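Local atomic coordinates of esterase (uncultured bacterium pCosCE1, PDB entry 7ATL), a protein that hydrolyses carboxylic esters and also shows promiscuous acyltransferase activity, as a family VIII carboxylesterase with a beta-lactamase-like fold. Residues Gln60-Ile71 with Gly263-Val274; Trp339-Trp347 with Val358-Met368. All coordinates share one frame; numbering follows the deposited sequence.

Contact 1: Gln60-Ile71 with Gly263-Val274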
loop_
_atom_site.group_PDB
_atom_site.type_symbol
_atom_site.label_atom_id
_atom_site.label_comp_id
_atom_site.label_asym_id
_atom_site.label_seq_id
_atom_site.Cartn_x
_atom_site.Cartn_y
_atom_site.Cartn_z
ATOM N N GLN A 60 6.666 12.511 7.935
ATOM C CA GLN A 60 6.211 11.954 6.638
ATOM C C GLN A 60 7.019 10.687 6.331
ATOM O O GLN A 60 8.221 10.598 6.717
ATOM C CB GLN A 60 6.359 12.996 5.532
ATOM C CG GLN A 60 5.345 12.820 4.423
ATOM C CD GLN A 60 5.692 13.591 3.168
ATOM O OE1 GLN A 60 6.865 13.803 2.841
ATOM N NE2 GLN A 60 4.656 13.972 2.428
ATOM N N PHE A 61 6.380 9.733 5.662
ATOM C CA PHE A 61 7.034 8.469 5.257
ATOM C C PHE A 61 6.932 8.265 3.749
ATOM O O PHE A 61 6.012 8.786 3.093
ATOM C CB PHE A 61 6.418 7.271 5.974
ATOM C CG PHE A 61 6.622 7.237 7.461
ATOM C CD1 PHE A 61 5.842 8.013 8.294
ATOM C CD2 PHE A 61 7.549 6.383 8.022
ATOM C CE1 PHE A 61 6.003 7.957 9.667
ATOM C CE2 PHE A 61 7.730 6.345 9.396
ATOM C CZ PHE A 61 6.956 7.133 10.215
ATOM N N ARG A 62 7.895 7.523 3.225
ATOM C CA ARG A 62 7.748 6.814 1.937
ATOM C C ARG A 62 6.711 5.726 2.183
ATOM O O ARG A 62 6.909 4.952 3.142
ATOM C CB ARG A 62 9.097 6.241 1.487
ATOM C CG ARG A 62 10.147 7.307 1.212
ATOM C CD ARG A 62 11.533 6.750 1.001
ATOM N NE ARG A 62 12.505 7.825 0.856
ATOM C CZ ARG A 62 13.069 8.497 1.861
ATOM N NH1 ARG A 62 12.795 8.214 3.126
ATOM N NH2 ARG A 62 13.939 9.441 1.587
ATOM N N LEU A 63 5.648 5.682 1.376
ATOM C CA LEU A 63 4.468 4.816 1.669
ATOM C C LEU A 63 4.548 3.441 0.993
ATOM O O LEU A 63 3.897 2.561 1.512
ATOM C CB LEU A 63 3.196 5.560 1.270
ATOM C CG LEU A 63 2.857 6.756 2.163
ATOM C CD1 LEU A 63 1.616 7.467 1.652
ATOM C CD2 LEU A 63 2.663 6.313 3.598
ATOM N N SER A 64 5.363 3.253 -0.055
ATOM C CA SER A 64 5.364 2.076 -0.985
ATOM C C SER A 64 3.912 1.623 -1.231
ATOM O O SER A 64 3.117 2.480 -1.656
ATOM C CB SER A 64 6.299 0.954 -0.529
ATOM O OG SER A 64 6.097 0.600 0.838
ATOM N N SER A 65 3.529 0.381 -0.922
ATOM C CA SER A 65 2.185 -0.146 -1.289
ATOM C C SER A 65 1.055 0.492 -0.474
ATOM O O SER A 65 -0.101 0.266 -0.822
ATOM C CB SER A 65 2.125 -1.616 -1.193
ATOM O OG SER A 65 2.900 -2.206 -2.224
ATOM N N VAL A 66 1.343 1.319 0.521
ATOM C CA VAL A 66 0.256 2.101 1.168
ATOM C C VAL A 66 -0.281 3.113 0.153
ATOM O O VAL A 66 -1.372 3.637 0.394
ATOM C CB VAL A 66 0.680 2.734 2.504
ATOM C CG1 VAL A 66 -0.438 3.568 3.116
ATOM C CG2 VAL A 66 1.132 1.656 3.466
ATOM N N SER A 67 0.392 3.284 -0.979
ATOM C CA SER A 67 -0.096 4.059 -2.158
ATOM C C SER A 67 -1.376 3.428 -2.750
ATOM O O SER A 67 -2.228 4.166 -3.287
ATOM C CB SER A 67 0.995 4.184 -3.236
ATOM O OG SER A 67 2.237 4.682 -2.726
ATOM N N LYS A 68 -1.509 2.108 -2.697
ATOM C CA LYS A 68 -2.587 1.355 -3.401
ATOM C C LYS A 68 -3.988 1.729 -2.905
ATOM O O LYS A 68 -4.879 2.006 -3.715
ATOM C CB LYS A 68 -2.292 -0.144 -3.283
ATOM C CG LYS A 68 -1.077 -0.537 -4.100
ATOM C CD LYS A 68 -0.742 -1.982 -4.050
ATOM C CE LYS A 68 0.211 -2.354 -5.178
ATOM N NZ LYS A 68 1.621 -2.026 -4.848
ATOM N N PRO A 69 -4.290 1.676 -1.585
ATOM C CA PRO A 69 -5.637 2.000 -1.116
ATOM C C PRO A 69 -6.021 3.452 -1.437
ATOM O O PRO A 69 -7.173 3.675 -1.756
ATOM C CB PRO A 69 -5.625 1.690 0.380
ATOM C CG PRO A 69 -4.174 1.619 0.728
ATOM C CD PRO A 69 -3.442 1.163 -0.510
ATOM N N TYR A 70 -5.042 4.362 -1.410
ATOM C CA TYR A 70 -5.188 5.766 -1.868
ATOM C C TYR A 70 -5.732 5.808 -3.303
ATOM O O TYR A 70 -6.727 6.518 -3.543
ATOM C CB TYR A 70 -3.867 6.521 -1.717
ATOM C CG TYR A 70 -3.694 7.176 -0.367
ATOM C CD1 TYR A 70 -4.631 8.067 0.121
ATOM C CD2 TYR A 70 -2.610 6.887 0.440
ATOM C CE1 TYR A 70 -4.485 8.677 1.351
ATOM C CE2 TYR A 70 -2.443 7.478 1.678
ATOM C CZ TYR A 70 -3.381 8.384 2.126
ATOM O OH TYR A 70 -3.229 8.967 3.339
ATOM N N ILE A 71 -5.101 5.100 -4.246
ATOM C CA ILE A 71 -5.446 5.227 -5.691
ATOM C C ILE A 71 -6.659 4.336 -5.981
ATOM O O ILE A 71 -7.489 4.733 -6.850
ATOM C CB ILE A 71 -4.244 4.941 -6.603
ATOM C CG1 ILE A 71 -3.050 5.824 -6.251
ATOM C CG2 ILE A 71 -4.633 5.099 -8.066
ATOM C CD1 ILE A 71 -3.303 7.294 -6.424
ATOM N N GLY A 263 1.250 4.797 -8.833
ATOM C CA GLY A 263 0.035 4.514 -8.043
ATOM C C GLY A 263 0.188 3.343 -7.080
ATOM O O GLY A 263 -0.449 3.386 -6.012
ATOM N N GLY A 264 0.998 2.352 -7.437
ATOM C CA GLY A 264 1.267 1.180 -6.589
ATOM C C GLY A 264 2.292 1.417 -5.488
ATOM O O GLY A 264 2.244 0.651 -4.510
ATOM N N ALA A 265 3.249 2.350 -5.624
ATOM C CA ALA A 265 4.400 2.370 -4.686
ATOM C C ALA A 265 5.104 3.730 -4.552
ATOM O O ALA A 265 6.057 3.819 -3.757
ATOM C CB ALA A 265 5.369 1.273 -5.079
ATOM N N GLY A 266 4.654 4.778 -5.226
ATOM C CA GLY A 266 5.461 6.007 -5.344
ATOM C C GLY A 266 5.092 7.138 -4.387
ATOM O O GLY A 266 5.710 8.250 -4.522
ATOM N N MET A 267 4.118 6.945 -3.500
ATOM C CA MET A 267 3.583 8.098 -2.724
ATOM C C MET A 267 4.346 8.274 -1.389
ATOM O O MET A 267 5.067 7.352 -0.943
ATOM C CB MET A 267 2.076 7.964 -2.469
ATOM C CG MET A 267 1.273 7.778 -3.732
ATOM S SD MET A 267 -0.515 7.799 -3.467
ATOM C CE MET A 267 -0.750 9.519 -3.050
ATOM N N VAL A 268 4.177 9.460 -0.802
ATOM C CA VAL A 268 4.671 9.894 0.536
ATOM C C VAL A 268 3.477 10.461 1.312
ATOM O O VAL A 268 2.552 11.000 0.661
ATOM C CB VAL A 268 5.779 10.953 0.398
ATOM C CG1 VAL A 268 7.034 10.343 -0.208
ATOM C CG2 VAL A 268 5.326 12.174 -0.391
ATOM N N GLY A 269 3.496 10.350 2.642
ATOM C CA GLY A 269 2.404 10.840 3.499
ATOM C C GLY A 269 2.597 10.500 4.967
ATOM O O GLY A 269 3.431 9.618 5.289
ATOM N N ASP A 270 1.826 11.176 5.829
ATOM C CA ASP A 270 1.891 11.001 7.300
ATOM C C ASP A 270 0.816 10.010 7.726
ATOM O O ASP A 270 -0.063 9.706 6.932
ATOM C CB ASP A 270 1.842 12.344 8.032
ATOM C CG ASP A 270 0.542 13.094 7.891
ATOM O OD1 ASP A 270 -0.419 12.473 7.407
ATOM O OD2 ASP A 270 0.509 14.300 8.276
ATOM N N ALA A 271 0.937 9.512 8.946
ATOM C CA ALA A 271 0.055 8.493 9.548
ATOM C C ALA A 271 -1.389 9.020 9.617
ATOM O O ALA A 271 -2.299 8.261 9.254
ATOM C CB ALA A 271 0.615 8.109 10.898
ATOM N N ASP A 272 -1.603 10.278 10.013
ATOM C CA ASP A 272 -2.970 10.842 10.201
ATOM C C ASP A 272 -3.715 10.885 8.875
ATOM O O ASP A 272 -4.957 10.730 8.914
ATOM C CB ASP A 272 -2.966 12.236 10.834
ATOM C CG ASP A 272 -2.729 12.122 12.324
ATOM O OD1 ASP A 272 -3.678 11.786 13.007
ATOM O OD2 ASP A 272 -1.564 12.255 12.767
ATOM N N ASP A 273 -3.019 11.132 7.762
ATOM C CA ASP A 273 -3.657 11.127 6.421
ATOM C C ASP A 273 -4.067 9.677 6.145
ATOM O O ASP A 273 -5.185 9.464 5.734
ATOM C CB ASP A 273 -2.787 11.778 5.337
ATOM C CG ASP A 273 -2.748 13.310 5.305
ATOM O OD1 ASP A 273 -3.609 13.975 5.927
ATOM O OD2 ASP A 273 -1.848 13.837 4.637
ATOM N N VAL A 274 -3.245 8.696 6.489
ATOM C CA VAL A 274 -3.572 7.260 6.243
ATOM C C VAL A 274 -4.781 6.861 7.098
ATOM O O VAL A 274 -5.608 6.062 6.620
ATOM C CB VAL A 274 -2.347 6.365 6.511
ATOM C CG1 VAL A 274 -2.666 4.875 6.418
ATOM C CG2 VAL A 274 -1.196 6.729 5.585
HETATM O O HOH W 1 6.891 5.611 -1.785
HETATM O O HOH W 2 -0.654 9.393 3.935
#
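Phe61 and Gly269 form the antiparallel hydrogen-bonded pair of a two-stranded ladder: Phe61 N donates to Gly269 O at 3.0 Å, and Gly269 N returns a bond to Phe61 O. Two residues on, past the non-hydrogen-bonded pair Arg62-Val268, Leu63 N donates to Met267 O (2.9 Å). Water 1 extends this network, accepting from Ser64 N and donating to Ala265 O and Met267 O.

Side-chain bonds take over where the ladder ends. The hydroxyl of Ser67 works both ways, giving its proton to Ser64 O and accepting from Met267 N (Ser67 OG to Met267 N 3.0 Å); with OG beside its own backbone N (chi1 -52°), it ties the turn at Ser64 to segment 263-274. Lys68, extended to CE and then bent (chi4 82°), sets NZ 2.8 Å from Gly264 O, while Tyr123 supplies a second bond. Ser65 and Lys68 match an SxxK pattern at a helix start, consistent with the nucleophile and lysine of the beta-lactamase-like esterases; Ser65 OG also bonds Tyr171 and a pentaethylene glycol, probably from the crystallisation liquor. The amide of Gln60 crosses the Val268 side chain obliquely, NE2 3.4 Å from Val268 CG2, and NE2 donates to Asn206 O. Water 2 links Tyr70 OH to Asp270 O.

Apolar contact is centred on Met267. Its sulfur lies oblique to the Tyr70 ring, 5.3 Å from SD to the ring centroid and 50° off the normal, a Met-aromatic contact, and Ile71 CD1 also touches SD. Leu63 CD1 lies against the Val268-Gly269 peptide, 3.5 Å from Val268 C.

Asp270 N-caps helix 271-283 through Asp273 N and pairs with Arg205. Phe61 and Ala271 pack on strands 27-34 and 355-361; the start of helix 67-80 lies between loop 263-267 and the large sheet, which Val66 and Pro69 touch at strand 345-350.

Contact 2: Trp339-Trp347 with Val358-Met368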
loop_
_atom_site.group_PDB
_atom_site.type_symbol
_atom_site.label_atom_id
_atom_site.label_comp_id
_atom_site.label_asym_id
_atom_site.label_seq_id
_atom_site.Cartn_x
_atom_site.Cartn_y
_atom_site.Cartn_z
ATOM N N TRP A 339 -3.638 -4.239 4.615
ATOM C CA TRP A 339 -2.449 -4.373 3.740
ATOM C C TRP A 339 -1.288 -3.631 4.403
ATOM O O TRP A 339 -1.468 -3.200 5.568
ATOM C CB TRP A 339 -2.786 -3.858 2.337
ATOM C CG TRP A 339 -2.011 -4.527 1.256
ATOM C CD1 TRP A 339 -1.176 -3.919 0.378
ATOM C CD2 TRP A 339 -1.995 -5.926 0.941
ATOM N NE1 TRP A 339 -0.624 -4.841 -0.456
ATOM C CE2 TRP A 339 -1.095 -6.086 -0.129
ATOM C CE3 TRP A 339 -2.643 -7.061 1.444
ATOM C CZ2 TRP A 339 -0.828 -7.336 -0.696
ATOM C CZ3 TRP A 339 -2.380 -8.294 0.888
ATOM C CH2 TRP A 339 -1.486 -8.426 -0.174
ATOM N N GLY A 340 -0.145 -3.524 3.727
ATOM C CA GLY A 340 1.072 -2.905 4.287
ATOM C C GLY A 340 1.899 -2.182 3.234
ATOM O O GLY A 340 1.305 -1.722 2.216
ATOM N N GLY A 341 3.221 -2.121 3.467
ATOM C CA GLY A 341 4.222 -1.468 2.598
ATOM C C GLY A 341 5.622 -1.971 2.882
ATOM O O GLY A 341 6.006 -2.040 4.058
ATOM N N VAL A 342 6.395 -2.276 1.851
ATOM C CA VAL A 342 7.765 -2.828 2.048
ATOM C C VAL A 342 8.609 -1.841 2.855
ATOM O O VAL A 342 9.482 -2.313 3.553
ATOM C CB VAL A 342 8.466 -3.180 0.727
ATOM C CG1 VAL A 342 7.666 -4.179 -0.086
ATOM C CG2 VAL A 342 8.770 -1.943 -0.101
ATOM N N TYR A 343 8.400 -0.527 2.781
ATOM C CA TYR A 343 9.250 0.436 3.548
ATOM C C TYR A 343 9.080 0.222 5.061
ATOM O O TYR A 343 9.962 0.651 5.822
ATOM C CB TYR A 343 9.005 1.894 3.134
ATOM C CG TYR A 343 9.849 2.353 1.968
ATOM C CD1 TYR A 343 11.232 2.395 2.070
ATOM C CD2 TYR A 343 9.279 2.761 0.772
ATOM C CE1 TYR A 343 12.025 2.823 1.015
ATOM C CE2 TYR A 343 10.054 3.201 -0.288
ATOM C CZ TYR A 343 11.430 3.235 -0.162
ATOM O OH TYR A 343 12.219 3.651 -1.184
ATOM N N GLY A 344 7.951 -0.359 5.484
ATOM C CA GLY A 344 7.785 -0.929 6.834
ATOM C C GLY A 344 6.445 -0.581 7.448
ATOM O O GLY A 344 6.457 -0.094 8.563
ATOM N N HIS A 345 5.324 -0.842 6.775
ATOM C CA HIS A 345 3.988 -0.360 7.234
ATOM C C HIS A 345 2.975 -1.506 7.287
ATOM O O HIS A 345 3.147 -2.509 6.532
ATOM C CB HIS A 345 3.438 0.789 6.384
ATOM C CG HIS A 345 4.437 1.824 5.979
ATOM N ND1 HIS A 345 5.314 2.410 6.869
ATOM C CD2 HIS A 345 4.686 2.383 4.765
ATOM C CE1 HIS A 345 6.046 3.301 6.220
ATOM N NE2 HIS A 345 5.690 3.293 4.918
ATOM N N SER A 346 1.998 -1.368 8.192
ATOM C CA SER A 346 0.754 -2.175 8.239
ATOM C C SER A 346 -0.430 -1.241 8.509
ATOM O O SER A 346 -0.223 -0.153 9.049
ATOM C CB SER A 346 0.831 -3.314 9.228
ATOM O OG SER A 346 1.056 -2.841 10.539
ATOM N N TRP A 347 -1.609 -1.620 8.044
ATOM C CA TRP A 347 -2.865 -0.917 8.379
ATOM C C TRP A 347 -4.024 -1.906 8.242
ATOM O O TRP A 347 -3.898 -2.887 7.498
ATOM C CB TRP A 347 -3.055 0.333 7.510
ATOM C CG TRP A 347 -3.228 0.015 6.058
ATOM C CD1 TRP A 347 -2.253 0.017 5.110
ATOM C CD2 TRP A 347 -4.444 -0.394 5.397
ATOM N NE1 TRP A 347 -2.782 -0.334 3.902
ATOM C CE2 TRP A 347 -4.119 -0.611 4.042
ATOM C CE3 TRP A 347 -5.770 -0.589 5.801
ATOM C CZ2 TRP A 347 -5.067 -1.026 3.095
ATOM C CZ3 TRP A 347 -6.704 -0.984 4.863
ATOM C CH2 TRP A 347 -6.358 -1.195 3.529
ATOM N N VAL A 358 -3.165 2.168 12.160
ATOM C CA VAL A 358 -2.087 2.583 11.218
ATOM C C VAL A 358 -0.751 2.440 11.955
ATOM O O VAL A 358 -0.593 3.018 13.047
ATOM C CB VAL A 358 -2.305 4.018 10.709
ATOM C CG1 VAL A 358 -1.065 4.527 9.992
ATOM C CG2 VAL A 358 -3.522 4.120 9.814
ATOM N N ALA A 359 0.176 1.690 11.383
ATOM C CA ALA A 359 1.496 1.415 11.981
ATOM C C ALA A 359 2.575 1.680 10.931
ATOM O O ALA A 359 2.948 0.738 10.206
ATOM C CB ALA A 359 1.510 -0.005 12.459
ATOM N N LEU A 360 2.998 2.936 10.809
ATOM C CA LEU A 360 4.068 3.358 9.864
ATOM C C LEU A 360 5.409 3.217 10.567
ATOM O O LEU A 360 5.506 3.677 11.704
ATOM C CB LEU A 360 3.818 4.808 9.431
ATOM C CG LEU A 360 2.490 5.056 8.709
ATOM C CD1 LEU A 360 2.492 6.421 8.035
ATOM C CD2 LEU A 360 2.176 3.976 7.683
ATOM N N THR A 361 6.384 2.569 9.943
ATOM C CA THR A 361 7.784 2.517 10.452
ATOM C C THR A 361 8.747 2.909 9.335
ATOM O O THR A 361 8.347 3.004 8.181
ATOM C CB THR A 361 8.196 1.164 11.066
ATOM O OG1 THR A 361 8.813 0.329 10.089
ATOM C CG2 THR A 361 7.053 0.418 11.721
ATOM N N ASN A 362 9.991 3.134 9.711
ATOM C CA ASN A 362 11.061 3.538 8.784
ATOM C C ASN A 362 12.004 2.349 8.683
ATOM O O ASN A 362 13.148 2.560 8.328
ATOM C CB ASN A 362 11.748 4.803 9.289
ATOM C CG ASN A 362 12.455 4.590 10.613
ATOM O OD1 ASN A 362 12.478 3.479 11.146
ATOM N ND2 ASN A 362 13.065 5.640 11.135
ATOM N N THR A 363 11.519 1.149 8.984
ATOM C CA THR A 363 12.342 -0.081 9.045
ATOM C C THR A 363 11.720 -1.188 8.180
ATOM O O THR A 363 10.732 -1.804 8.596
ATOM C CB THR A 363 12.522 -0.478 10.511
ATOM O OG1 THR A 363 13.124 0.650 11.152
ATOM C CG2 THR A 363 13.372 -1.720 10.683
ATOM N N ALA A 364 12.300 -1.447 7.012
ATOM C CA ALA A 364 11.960 -2.590 6.133
ATOM C C ALA A 364 12.897 -3.751 6.456
ATOM O O ALA A 364 14.089 -3.519 6.640
ATOM C CB ALA A 364 12.116 -2.135 4.708
ATOM N N PHE A 365 12.406 -4.994 6.561
ATOM C CA PHE A 365 11.021 -5.374 6.388
ATOM C C PHE A 365 10.343 -5.616 7.738
ATOM O O PHE A 365 9.234 -6.149 7.700
ATOM C CB PHE A 365 10.958 -6.640 5.530
ATOM C CG PHE A 365 11.741 -6.500 4.252
ATOM C CD1 PHE A 365 11.207 -5.797 3.180
ATOM C CD2 PHE A 365 13.029 -7.009 4.149
ATOM C CE1 PHE A 365 11.943 -5.616 2.020
ATOM C CE2 PHE A 365 13.757 -6.839 2.985
ATOM C CZ PHE A 365 13.214 -6.139 1.926
ATOM N N GLU A 366 10.943 -5.256 8.878
ATOM C CA GLU A 366 10.347 -5.590 10.206
ATOM C C GLU A 366 8.945 -4.962 10.283
ATOM O O GLU A 366 8.008 -5.676 10.620
ATOM C CB GLU A 366 11.272 -5.196 11.369
ATOM C CG GLU A 366 10.698 -5.447 12.769
ATOM C CD GLU A 366 10.413 -6.880 13.206
ATOM O OE1 GLU A 366 11.006 -7.817 12.651
ATOM O OE2 GLU A 366 9.589 -7.057 14.125
ATOM N N GLY A 367 8.791 -3.702 9.889
ATOM C CA GLY A 367 7.499 -2.996 9.955
ATOM C C GLY A 367 6.396 -3.618 9.095
ATOM O O GLY A 367 5.212 -3.332 9.353
ATOM N N MET A 368 6.740 -4.396 8.068
ATOM C CA MET A 368 5.747 -4.916 7.104
ATOM C C MET A 368 5.432 -6.355 7.474
ATOM O O MET A 368 4.228 -6.682 7.606
ATOM C CB MET A 368 6.283 -4.894 5.673
ATOM C CG MET A 368 5.374 -5.617 4.698
ATOM S SD MET A 368 6.098 -5.856 3.071
ATOM C CE MET A 368 7.230 -7.212 3.358
HETATM O O HOH W 3 2.316 -5.206 6.564
HETATM O O HOH W 4 3.564 -1.886 10.939
#
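The imidazole of His345 has Leu360 CD2 over one face, a CH-pi contact 3.9 Å from the ring centroid and 29° off the normal. At its edge Thr361 N lies in the ring plane and donates to ND1 (Thr361 N to His345 ND1 3.3 Å). NE2 bonds Arg62 O, so both ring nitrogens are engaged and the ring's rotation is fixed. The Trp347 indole carries the backbone N of Trp339 over one face, 3.7 Å above its plane.

Ordinary ladder bonding joins Ser346 to Ala359, an antiparallel hydrogen-bonded pair with Ser346 N to Ala359 O at 3.1 Å and a matching return bond. With Trp347-Val358 it belongs to the hairpin of strands 345-350 and 355-361, part of the central antiparallel sheet of the beta-lactamase-like fold. Beyond it Gly344 O is gripped by Thr361: OG1 donates along a lone pair in the carbonyl plane (Thr361 OG1 to Gly344 O 2.8 Å), and Thr361 N adds a weak bond. The same OG1 accepts from Thr363 N, closing an ST turn. Gly344 and His345 both face Gly341, a classic beta bulge where strand 345-350 begins, and Gly344's backbone conformation calls for glycine.

In Met368, CG anti to the backbone N (chi1 171°) carries the sulfur alongside Val342, SD being 3.9 Å from CG1. Water 4 accepts from Ser346 OG and donates to Ala359 O and Gly367 O; water 3 donates to His345 O and Met368 O.

Strand 355-361 pairs on its other side with strand 27-34, and strand 345-350 with strand 337-341. Helix 271-283 covers Trp347, Val358 and Leu360, while Ser346 and Thr361 touch helix 372-381.

From the N terminus, the chain runs through residues 60-71 and returns 192 residues later at 263-274, where contact 1 closes a long loop, about a quarter of it helix. Contact 2 follows in series, joining 339-347 to 358-368 across 10 intervening residues, within the hairpin of strands 345-350 and 355-361. The two neither nest nor cross, but they touch, their centres about 11 Å apart. Besides the imidazole of contact 2 that reaches the backbone of contact 1, Ser64 OG is 3.2 Å from Tyr343 N, a probable hydrogen bond. Together they tie the small ladder and the starts of helices 67-80 and 271-283 to the large antiparallel sheet.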